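ApRick protease (Rickettsia conorii, PDB 5C9D) probably acts as a retropepsin-like aspartic endopeptidase, the chain being the soluble protease domain of a longer, predicted membrane protein. Local coordinates at residues B[33-38]-B[98-103]; B[57-62]-B[88-93]. All coordinates share one frame; numbering follows the deposited sequence.

Contact 1 (B[33-38]-B[98-103]); sequences TGASDI and ISLLGM
Met103 N donates a nearly straight hydrogen bond to Ala35 O, 3.3 Å long with 174° at the hydrogen. The donor sits above the carbonyl plane, 38° out of it. The Met103 side chain carries on from there along the loop. Its CB lies 3.6 Å from Ser36 O, and its CG lies 3.8 Å from Thr33 O. CG is placed by chi1 of -73°, anti to the carbonyl carbon, and the chain then bends at both further torsions, leading the thioether end away. The methyl of Ala35 packs on one branch of Leu100, with CB 3.8 Å from CD1. Ile38 puts CG2 3.5 Å from Leu100 O. Gly102, at the N-cap of helix 103-106, lets the loop backbone pass close.

Thr33 and Gly34 follow Asp32 in the Asp-Thr-Gly signature of aspartic proteases. Leu100-Leu101-Gly102 fits the hydrophobic-hydrophobic-Gly motif of the family. Ala35 N donates a weak hydrogen bond to Asp32 OD2, and the Asp32 backbone also bonds to Leu101. Strand 99-101 runs parallel to strand 25-31, and Leu100 pairs with Ala39 of strand 38-41. Ile38 reaches Phe29, Ile87 and Leu105, between two strands and the helix.

Contact 2 (B[57-62]-B[88-93]); sequences YTRTYL and KGHVGL
Tyr61 and His90 reach toward each other from opposite directions, and His90 NE2 donates a weak hydrogen bond to Tyr61 OH. The two atoms are 3.0 Å apart, but the angle at the hydrogen is only 123°. His90 carries its ring with CG between the backbone N and the carbonyl carbon (chi1 67°), which brings the NE2 and CE1 side to the phenol. The rings meet obliquely, with centroids 5.2 Å apart.

Arg59 supplies the charged part. Its chain is extended at first and then bends at chi3, so that the guanidinium comes round to the His90 ring. NH1 is 3.3 Å from His90 CD2, and the two side chains cross at about a right angle. Tyr61 OH lies at the guanidinium edge, in its plane, 2.7 Å from Arg59 NH2. Asp37 touches both His90 and Lys88. This acid would partly offset the like charges of Arg59 and Lys88.

Strand 59-63 pairs antiparallel with the start of strand 66-79 in a hairpin. Its place in the topology fits the flap of a retropepsin, which closes over the substrate cleft. Strand 83-92 belongs to the body of the domain, so side chains bridge the two parts here.

The apolar part lies at the Tyr57 end. The ring approaches Leu93 obliquely, with CE2 4.3 Å from Leu93 CB. The same CE2 is 3.8 Å from Val91 O. Tyr57 OH is held elsewhere, by a hydrogen bond to Leu52 O. The Val91 side chain packs on Leu55, while its backbone pairs with Ala71 of strand 66-79.

In the fold
Contacts 1 and 2 have centres about 12 Å apart and meet directly at Asp37 and Ile38. Ile38 O probably accepts a hydrogen bond from His90 N, at 3.0 Å, where strand 38-41 runs parallel to strand 83-92. The second link is the weak, long ion pair of Asp37 OD2 with Arg59 NH1 (3.5 Å). The loop that carries the Thr and Gly of the signature thus meets the probable flap through side chains, though its one charged link is weak. Contact 1 directly follows Asp32, probably the catalytic aspartate by family, while contact 2 lies toward the probable flap. The second chain of the assembly touches neither contact.

Contact 1 (B[33-38]-B[98-103])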
ATOM      1  N   THR B  33      15.181   6.499 -10.439  1.00106.05           N
ATOM      2  CA  THR B  33      15.132   6.131 -11.845  1.00112.06           C
ATOM      3  C   THR B  33      16.414   5.421 -12.288  1.00112.80           C
ATOM      4  O   THR B  33      16.393   4.569 -13.178  1.00115.22           O
ATOM      5  CB  THR B  33      14.882   7.381 -12.716  1.00109.81           C
ATOM      6  OG1 THR B  33      15.423   8.545 -12.071  1.00120.26           O
ATOM      7  CG2 THR B  33      13.402   7.591 -12.891  1.00105.42           C
ATOM      8  N   GLY B  34      17.532   5.768 -11.662  1.00112.57           N
ATOM      9  CA  GLY B  34      18.786   5.088 -11.943  1.00110.58           C
ATOM     10  C   GLY B  34      18.686   3.622 -11.595  1.00121.71           C
ATOM     11  O   GLY B  34      19.073   2.761 -12.388  1.00158.32           O
ATOM     12  N   ALA B  35      18.143   3.338 -10.413  1.00119.38           N
ATOM     13  CA  ALA B  35      18.038   1.969  -9.918  1.00 99.55           C
ATOM     14  C   ALA B  35      17.212   1.121 -10.868  1.00 94.08           C
ATOM     15  O   ALA B  35      16.217   1.588 -11.425  1.00 93.77           O
ATOM     16  CB  ALA B  35      17.434   1.948  -8.523  1.00103.43           C
ATOM     17  N   SER B  36      17.636  -0.128 -11.022  1.00 96.53           N
ATOM     18  CA  SER B  36      17.115  -1.047 -12.038  1.00102.17           C
ATOM     19  C   SER B  36      15.839  -1.752 -11.578  1.00 88.56           C
ATOM     20  O   SER B  36      14.981  -2.160 -12.369  1.00 78.27           O
ATOM     21  CB  SER B  36      18.202  -2.081 -12.361  1.00115.29           C
ATOM     22  OG  SER B  36      18.971  -2.402 -11.197  1.00126.91           O
ATOM     23  N   ASP B  37      15.731  -1.893 -10.272  1.00 86.71           N
ATOM     24  CA  ASP B  37      14.655  -2.643  -9.671  1.00 86.66           C
ATOM     25  C   ASP B  37      14.552  -2.166  -8.215  1.00 81.93           C
ATOM     26  O   ASP B  37      15.012  -1.061  -7.903  1.00 81.42           O
ATOM     27  CB  ASP B  37      14.961  -4.138  -9.811  1.00 84.37           C
ATOM     28  CG  ASP B  37      16.315  -4.532  -9.196  1.00 87.67           C
ATOM     29  OD1 ASP B  37      17.125  -3.625  -8.856  1.00 73.70           O
ATOM     30  OD2 ASP B  37      16.563  -5.758  -9.052  1.00 85.74           O
ATOM     31  N   ILE B  38      13.992  -2.984  -7.325  1.00 77.48           N
ATOM     32  CA  ILE B  38      13.741  -2.565  -5.944  1.00 71.28           C
ATOM     33  C   ILE B  38      14.820  -3.071  -4.993  1.00 70.24           C
ATOM     34  O   ILE B  38      14.817  -4.231  -4.568  1.00 76.39           O
ATOM     35  CB  ILE B  38      12.327  -3.011  -5.530  1.00 68.66           C
ATOM     36  CG1 ILE B  38      11.313  -2.149  -6.304  1.00 64.59           C
ATOM     37  CG2 ILE B  38      12.127  -2.885  -4.023  1.00 76.71           C
ATOM     38  CD1 ILE B  38       9.886  -2.596  -6.167  1.00 67.31           C
ATOM     39  N   ILE B  98      19.476   3.300   2.397  1.00113.96           N
ATOM     40  CA  ILE B  98      17.988   3.278   2.327  1.00111.32           C
ATOM     41  C   ILE B  98      17.520   2.539   1.048  1.00 89.51           C
ATOM     42  O   ILE B  98      18.243   2.502   0.051  1.00107.01           O
ATOM     43  CB  ILE B  98      17.335   4.707   2.501  1.00 95.20           C
ATOM     44  CG1 ILE B  98      15.820   4.591   2.727  1.00 92.95           C
ATOM     45  CG2 ILE B  98      17.624   5.638   1.326  1.00 85.74           C
ATOM     46  CD1 ILE B  98      15.190   5.778   3.435  1.00 96.87           C
ATOM     47  N   SER B  99      16.334   1.926   1.100  1.00 82.99           N
ATOM     48  CA  SER B  99      15.839   1.080   0.006  1.00 75.73           C
ATOM     49  C   SER B  99      15.427   1.866  -1.247  1.00 80.77           C
ATOM     50  O   SER B  99      15.044   3.051  -1.173  1.00 75.98           O
ATOM     51  CB  SER B  99      14.683   0.195   0.481  1.00 79.58           C
ATOM     52  OG  SER B  99      15.162  -0.867   1.295  1.00 88.39           O
ATOM     53  N   LEU B 100      15.496   1.191  -2.396  1.00 72.57           N
ATOM     54  CA  LEU B 100      15.244   1.846  -3.671  1.00 77.92           C
ATOM     55  C   LEU B 100      14.009   1.337  -4.361  1.00 72.93           C
ATOM     56  O   LEU B 100      13.759   0.126  -4.444  1.00 71.06           O
ATOM     57  CB  LEU B 100      16.425   1.690  -4.625  1.00 81.07           C
ATOM     58  CG  LEU B 100      17.741   2.236  -4.087  1.00 85.79           C
ATOM     59  CD1 LEU B 100      18.868   1.867  -5.039  1.00 94.94           C
ATOM     60  CD2 LEU B 100      17.664   3.739  -3.863  1.00 86.94           C
ATOM     61  N   LEU B 101      13.258   2.296  -4.875  1.00 69.01           N
ATOM     62  CA  LEU B 101      12.096   2.023  -5.652  1.00 70.44           C
ATOM     63  C   LEU B 101      12.486   2.326  -7.066  1.00 70.90           C
ATOM     64  O   LEU B 101      12.542   3.474  -7.470  1.00 77.98           O
ATOM     65  CB  LEU B 101      10.971   2.906  -5.195  1.00 76.76           C
ATOM     66  CG  LEU B 101       9.617   2.462  -5.690  1.00 80.35           C
ATOM     67  CD1 LEU B 101       8.566   3.137  -4.818  1.00 81.53           C
ATOM     68  CD2 LEU B 101       9.463   2.776  -7.178  1.00 76.67           C
ATOM     69  N   GLY B 102      12.795   1.277  -7.811  1.00 69.51           N
ATOM     70  CA  GLY B 102      13.324   1.438  -9.133  1.00 70.02           C
ATOM     71  C   GLY B 102      12.428   0.918 -10.227  1.00 75.11           C
ATOM     72  O   GLY B 102      11.281   0.528  -9.994  1.00 73.13           O
ATOM     73  N   MET B 103      13.010   0.882 -11.422  1.00 83.71           N
ATOM     74  CA  MET B 103      12.296   0.620 -12.672  1.00 89.72           C
ATOM     75  C   MET B 103      11.485  -0.665 -12.733  1.00 89.48           C
ATOM     76  O   MET B 103      10.496  -0.725 -13.462  1.00 78.87           O
ATOM     77  CB  MET B 103      13.289   0.620 -13.828  1.00 92.77           C
ATOM     78  CG  MET B 103      13.789   2.003 -14.174  1.00 98.09           C
ATOM     79  SD  MET B 103      12.448   3.149 -14.518  1.00108.87           S
ATOM     80  CE  MET B 103      11.335   2.164 -15.537  1.00109.80           C
TER

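Contact 2 (B[57-62]-B[88-93])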
ATOM      1  N   TYR B  57      23.290 -14.940  -2.786  1.00 71.55           N
ATOM      2  CA  TYR B  57      23.908 -13.675  -3.183  1.00 72.58           C
ATOM      3  C   TYR B  57      24.656 -13.848  -4.524  1.00 72.64           C
ATOM      4  O   TYR B  57      25.883 -13.865  -4.550  1.00 93.79           O
ATOM      5  CB  TYR B  57      24.820 -13.162  -2.045  1.00 74.24           C
ATOM      6  CG  TYR B  57      24.015 -12.753  -0.822  1.00 78.04           C
ATOM      7  CD1 TYR B  57      23.692 -13.671   0.183  1.00 75.87           C
ATOM      8  CD2 TYR B  57      23.530 -11.456  -0.697  1.00 73.25           C
ATOM      9  CE1 TYR B  57      22.920 -13.294   1.283  1.00 67.48           C
ATOM     10  CE2 TYR B  57      22.776 -11.064   0.402  1.00 64.77           C
ATOM     11  CZ  TYR B  57      22.469 -11.974   1.380  1.00 71.83           C
ATOM     12  OH  TYR B  57      21.698 -11.530   2.439  1.00 66.05           O
ATOM     13  N   THR B  58      23.885 -13.951  -5.619  1.00 67.99           N
ATOM     14  CA  THR B  58      24.368 -14.253  -6.986  1.00 64.25           C
ATOM     15  C   THR B  58      24.862 -13.020  -7.841  1.00 66.87           C
ATOM     16  O   THR B  58      25.458 -13.185  -8.927  1.00 66.80           O
ATOM     17  CB  THR B  58      23.271 -15.029  -7.791  1.00 69.31           C
ATOM     18  OG1 THR B  58      22.171 -14.170  -8.137  1.00 67.75           O
ATOM     19  CG2 THR B  58      22.708 -16.175  -6.982  1.00 78.47           C
ATOM     20  N   ARG B  59      24.626 -11.808  -7.336  1.00 61.79           N
ATOM     21  CA  ARG B  59      24.949 -10.553  -8.033  1.00 58.76           C
ATOM     22  C   ARG B  59      25.973  -9.757  -7.247  1.00 52.17           C
ATOM     23  O   ARG B  59      26.106  -9.973  -6.058  1.00 50.16           O
ATOM     24  CB  ARG B  59      23.670  -9.704  -8.227  1.00 62.26           C
ATOM     25  CG  ARG B  59      22.944 -10.019  -9.536  1.00 72.18           C
ATOM     26  CD  ARG B  59      21.684  -9.208  -9.703  1.00 75.82           C
ATOM     27  NE  ARG B  59      21.965  -7.780  -9.613  1.00 89.35           N
ATOM     28  CZ  ARG B  59      21.053  -6.843  -9.377  1.00 90.53           C
ATOM     29  NH1 ARG B  59      19.772  -7.160  -9.204  1.00 95.21           N
ATOM     30  NH2 ARG B  59      21.437  -5.579  -9.312  1.00101.36           N
ATOM     31  N   THR B  60      26.670  -8.834  -7.922  1.00 57.02           N
ATOM     32  CA  THR B  60      27.725  -7.981  -7.311  1.00 61.85           C
ATOM     33  C   THR B  60      27.763  -6.571  -7.921  1.00 63.24           C
ATOM     34  O   THR B  60      28.256  -6.378  -9.042  1.00 61.67           O
ATOM     35  CB  THR B  60      29.124  -8.627  -7.457  1.00 58.70           C
ATOM     36  OG1 THR B  60      29.160  -9.793  -6.648  1.00 55.43           O
ATOM     37  CG2 THR B  60      30.240  -7.704  -7.030  1.00 58.33           C
ATOM     38  N   TYR B  61      27.230  -5.609  -7.163  1.00 60.48           N
ATOM     39  CA  TYR B  61      27.505  -4.207  -7.385  1.00 65.06           C
ATOM     40  C   TYR B  61      28.922  -3.949  -6.930  1.00 69.04           C
ATOM     41  O   TYR B  61      29.242  -4.239  -5.772  1.00 82.24           O
ATOM     42  CB  TYR B  61      26.585  -3.344  -6.539  1.00 74.92           C
ATOM     43  CG  TYR B  61      25.183  -3.268  -7.040  1.00 78.83           C
ATOM     44  CD1 TYR B  61      24.256  -4.267  -6.740  1.00 76.58           C
ATOM     45  CD2 TYR B  61      24.772  -2.185  -7.823  1.00 97.14           C
ATOM     46  CE1 TYR B  61      22.951  -4.182  -7.202  1.00 98.89           C
ATOM     47  CE2 TYR B  61      23.471  -2.093  -8.298  1.00108.65           C
ATOM     48  CZ  TYR B  61      22.559  -3.088  -7.986  1.00109.70           C
ATOM     49  OH  TYR B  61      21.266  -2.972  -8.470  1.00133.59           O
ATOM     50  N   LEU B  62      29.767  -3.415  -7.820  1.00 64.38           N
ATOM     51  CA  LEU B  62      31.137  -3.000  -7.453  1.00 65.30           C
ATOM     52  C   LEU B  62      31.178  -1.482  -7.387  1.00 60.94           C
ATOM     53  O   LEU B  62      30.907  -0.838  -8.384  1.00 61.47           O
ATOM     54  CB  LEU B  62      32.180  -3.511  -8.479  1.00 64.76           C
ATOM     55  CG  LEU B  62      32.230  -5.016  -8.693  1.00 59.73           C
ATOM     56  CD1 LEU B  62      33.172  -5.321  -9.826  1.00 64.94           C
ATOM     57  CD2 LEU B  62      32.688  -5.681  -7.430  1.00 59.35           C
ATOM     58  N   LYS B  88      10.241  -7.534  -9.322  1.00 70.69           N
ATOM     59  CA  LYS B  88      11.581  -8.080  -9.204  1.00 70.08           C
ATOM     60  C   LYS B  88      12.410  -7.065  -8.433  1.00 69.02           C
ATOM     61  O   LYS B  88      12.368  -5.875  -8.736  1.00 77.11           O
ATOM     62  CB  LYS B  88      12.174  -8.429 -10.585  1.00 78.81           C
ATOM     63  CG  LYS B  88      13.010  -7.333 -11.254  1.00105.68           C
ATOM     64  CD  LYS B  88      13.369  -7.644 -12.710  1.00114.35           C
ATOM     65  CE  LYS B  88      14.052  -6.462 -13.402  1.00103.61           C
ATOM     66  NZ  LYS B  88      15.486  -6.316 -13.007  1.00108.82           N
ATOM     67  N   GLY B  89      13.113  -7.528  -7.402  1.00 67.43           N
ATOM     68  CA  GLY B  89      14.075  -6.693  -6.672  1.00 64.48           C
ATOM     69  C   GLY B  89      15.221  -7.520  -6.136  1.00 66.59           C
ATOM     70  O   GLY B  89      15.404  -8.665  -6.537  1.00 76.19           O
ATOM     71  N   HIS B  90      15.997  -6.957  -5.216  1.00 65.60           N
ATOM     72  CA  HIS B  90      17.135  -7.673  -4.667  1.00 62.77           C
ATOM     73  C   HIS B  90      17.485  -7.222  -3.250  1.00 69.76           C
ATOM     74  O   HIS B  90      16.999  -6.185  -2.796  1.00 72.52           O
ATOM     75  CB  HIS B  90      18.334  -7.565  -5.620  1.00 60.52           C
ATOM     76  CG  HIS B  90      18.904  -6.183  -5.763  1.00 64.51           C
ATOM     77  ND1 HIS B  90      19.771  -5.630  -4.842  1.00 67.17           N
ATOM     78  CD2 HIS B  90      18.777  -5.266  -6.753  1.00 63.13           C
ATOM     79  CE1 HIS B  90      20.119  -4.417  -5.241  1.00 73.67           C
ATOM     80  NE2 HIS B  90      19.527  -4.171  -6.399  1.00 68.00           N
ATOM     81  N   VAL B  91      18.304  -8.007  -2.544  1.00 70.93           N
ATOM     82  CA  VAL B  91      18.740  -7.626  -1.190  1.00 79.12           C
ATOM     83  C   VAL B  91      20.219  -7.239  -1.159  1.00 81.90           C
ATOM     84  O   VAL B  91      21.084  -8.099  -1.163  1.00 97.54           O
ATOM     85  CB  VAL B  91      18.486  -8.734  -0.157  1.00 73.06           C
ATOM     86  CG1 VAL B  91      18.866  -8.249   1.240  1.00 76.54           C
ATOM     87  CG2 VAL B  91      17.030  -9.161  -0.191  1.00 74.75           C
ATOM     88  N   GLY B  92      20.483  -5.933  -1.103  1.00 80.19           N
ATOM     89  CA  GLY B  92      21.822  -5.370  -1.178  1.00 69.58           C
ATOM     90  C   GLY B  92      22.528  -5.257   0.163  1.00 82.64           C
ATOM     91  O   GLY B  92      22.170  -4.433   1.013  1.00 95.97           O
ATOM     92  N   LEU B  93      23.560  -6.082   0.325  1.00 87.22           N
ATOM     93  CA  LEU B  93      24.387  -6.110   1.522  1.00 86.41           C
ATOM     94  C   LEU B  93      25.505  -5.065   1.409  1.00 90.84           C
ATOM     95  O   LEU B  93      26.351  -4.937   2.294  1.00 94.45           O
ATOM     96  CB  LEU B  93      24.907  -7.544   1.733  1.00105.10           C
ATOM     97  CG  LEU B  93      26.310  -7.887   2.247  1.00121.59           C
ATOM     98  CD1 LEU B  93      26.287  -9.334   2.721  1.00118.43           C
ATOM     99  CD2 LEU B  93      27.411  -7.660   1.203  1.00129.25           C
TER